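Local coordinates for prophage MuSo2, 43 kDa tail protein (Shewanella oneidensis, PDB 3CDD) that probably serves as a baseplate hub component in the tail of a Mu-like prophage, at residues 122-127 with 132-137. Sequence-based numbering, arbitrary orientation.
Sequences IADIVC and IKVIVN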
loop_
_atom_site.group_PDB
_atom_site.type_symbol
_atom_site.label_atom_id
_atom_site.label_comp_id
_atom_site.label_asym_id
_atom_site.label_seq_id
_atom_site.Cartn_x
_atom_site.Cartn_y
_atom_site.Cartn_z
ATOM N N ILE A 122 33.570 -5.538 15.000
ATOM C CA ILE A 122 33.027 -4.878 13.814
ATOM C C ILE A 122 32.042 -3.759 14.228
ATOM O O ILE A 122 32.136 -2.631 13.748
ATOM C CB ILE A 122 32.432 -5.893 12.788
ATOM C CG1 ILE A 122 33.573 -6.686 12.138
ATOM C CG2 ILE A 122 31.584 -5.171 11.732
ATOM C CD1 ILE A 122 33.169 -8.022 11.564
ATOM N N ALA A 123 31.135 -4.070 15.149
ATOM C CA ALA A 123 30.114 -3.112 15.595
ATOM C C ALA A 123 30.757 -1.875 16.218
ATOM O O ALA A 123 30.299 -0.765 15.959
ATOM C CB ALA A 123 29.112 -3.770 16.553
ATOM N N ASP A 124 31.820 -2.063 17.016
ATOM C CA ASP A 124 32.612 -0.941 17.556
ATOM C C ASP A 124 33.115 -0.016 16.439
ATOM O O ASP A 124 33.022 1.218 16.549
ATOM C CB ASP A 124 33.817 -1.440 18.389
ATOM C CG ASP A 124 33.421 -2.000 19.771
ATOM O OD1 ASP A 124 32.273 -1.817 20.215
ATOM O OD2 ASP A 124 34.279 -2.627 20.430
ATOM N N ILE A 125 33.632 -0.620 15.363
ATOM C CA ILE A 125 34.146 0.124 14.201
ATOM C C ILE A 125 33.080 0.955 13.475
ATOM O O ILE A 125 33.208 2.177 13.369
ATOM C CB ILE A 125 34.884 -0.798 13.178
ATOM C CG1 ILE A 125 36.197 -1.327 13.781
ATOM C CG2 ILE A 125 35.189 -0.011 11.882
ATOM C CD1 ILE A 125 36.787 -2.555 13.091
ATOM N N VAL A 126 32.023 0.298 12.986
ATOM C CA VAL A 126 31.015 0.998 12.173
ATOM C C VAL A 126 30.158 2.011 12.949
ATOM O O VAL A 126 29.610 2.923 12.350
ATOM C CB VAL A 126 30.135 0.018 11.333
ATOM C CG1 VAL A 126 31.037 -0.855 10.403
ATOM C CG2 VAL A 126 29.244 -0.850 12.241
ATOM N N CYS A 127 30.084 1.846 14.276
ATOM C CA CYS A 127 29.237 2.664 15.166
ATOM C C CYS A 127 29.915 3.945 15.633
ATOM O O CYS A 127 29.241 4.950 15.899
ATOM C CB CYS A 127 28.833 1.856 16.402
ATOM S SG CYS A 127 27.405 0.782 16.145
ATOM N N ILE A 132 27.960 6.257 18.668
ATOM C CA ILE A 132 27.022 5.308 19.243
ATOM C C ILE A 132 27.845 4.221 19.951
ATOM O O ILE A 132 28.734 3.601 19.338
ATOM C CB ILE A 132 26.095 4.695 18.136
ATOM C CG1 ILE A 132 25.043 5.717 17.682
ATOM C CG2 ILE A 132 25.407 3.413 18.619
ATOM C CD1 ILE A 132 24.435 5.432 16.323
ATOM N N LYS A 133 27.570 4.024 21.242
ATOM C CA LYS A 133 28.214 2.960 22.018
ATOM C C LYS A 133 27.589 1.600 21.726
ATOM O O LYS A 133 26.386 1.511 21.416
ATOM C CB LYS A 133 28.150 3.242 23.522
ATOM C CG LYS A 133 29.103 4.305 24.012
ATOM C CD LYS A 133 29.734 3.865 25.343
ATOM C CE LYS A 133 30.324 5.032 26.112
ATOM N NZ LYS A 133 29.245 5.808 26.792
ATOM N N VAL A 134 28.415 0.555 21.815
ATOM C CA VAL A 134 27.979 -0.823 21.611
ATOM C C VAL A 134 28.022 -1.569 22.948
ATOM O O VAL A 134 29.095 -1.753 23.532
ATOM C CB VAL A 134 28.886 -1.576 20.578
ATOM C CG1 VAL A 134 28.435 -3.042 20.422
ATOM C CG2 VAL A 134 28.934 -0.851 19.241
ATOM N N ILE A 135 26.854 -1.990 23.426
ATOM C CA ILE A 135 26.723 -2.741 24.674
ATOM C C ILE A 135 26.575 -4.217 24.319
ATOM O O ILE A 135 25.731 -4.569 23.509
ATOM C CB ILE A 135 25.478 -2.287 25.507
ATOM C CG1 ILE A 135 25.472 -0.761 25.786
ATOM C CG2 ILE A 135 25.300 -3.147 26.786
ATOM C CD1 ILE A 135 26.761 -0.166 26.324
ATOM N N VAL A 136 27.403 -5.062 24.924
ATOM C CA VAL A 136 27.357 -6.513 24.704
ATOM C C VAL A 136 26.895 -7.267 25.955
ATOM O O VAL A 136 27.537 -7.207 27.012
ATOM C CB VAL A 136 28.720 -7.069 24.194
ATOM C CG1 VAL A 136 28.631 -8.573 23.930
ATOM C CG2 VAL A 136 29.140 -6.354 22.913
ATOM N N ASN A 137 25.796 -7.996 25.797
ATOM C CA ASN A 137 25.131 -8.729 26.877
ATOM C C ASN A 137 24.998 -10.233 26.612
ATOM O O ASN A 137 24.122 -10.890 27.173
ATOM C CB ASN A 137 23.721 -8.167 27.083
ATOM C CG ASN A 137 23.728 -6.744 27.584
ATOM O OD1 ASN A 137 24.701 -6.292 28.204
ATOM N ND2 ASN A 137 22.638 -6.019 27.325
HETATM O O HOH W 1 31.502 0.766 21.395
HETATM O O HOH W 2 31.612 -2.775 22.526
#
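Val-134 packs against Ala-123 and Cys-127 where a helix turns back into a strand, an antiparallel helix-turn-strand unit in a domain related to the second domain of the gp44-like baseplate hub proteins. Four residues link the segments; the axes of helix 122-127 and strand 134-136 run at 163° and come within 9.1 Å.

The apolar part centres on the two methyls of Val-134, which both rest on Ala-123 CB, CG2 reaching on to Cys-127. With CG1 anti to the backbone N (chi1 178°), CG2 lies beside that N and is the branch that meets the sulfur, Cys-127 SG to Val-134 CG2 being 3.8 Å. The carbonyl oxygen of Ala-123 also touches CG2. Ile-132 adds its CG2 branch to the sulfur, 4.1 Å from Cys-127 SG, which therefore has a methyl from each of two residues against it. Leu-159 of helix 155-164 packs on Ala-123, while Leu-178 and Ile-180 of the neighbouring parallel strand touch Cys-127 and Val-134.

A weak backbone hydrogen bond closes the turn, Ile-132 N to Cys-127 O at 3.3 Å, bringing the last helical residue of 122-127 up to the start of the returning chain.

The carboxylate of exposed Asp-124 leans toward the strand, and its OD1 touches Val-134 CB directly at 3.4 Å, a van der Waals contact. The polar link from the same oxygen runs through water. Two waters each donate to OD1, and through them it is joined to both N and O of Val-134. The first accepts from the backbone NH, its oxygen 3.1 Å from Val-134 N; the second, 2.6 Å from Asp-124 OD1, donates its other hydrogen to Val-134 O, with 2.9 Å between the water oxygen and that carbonyl oxygen.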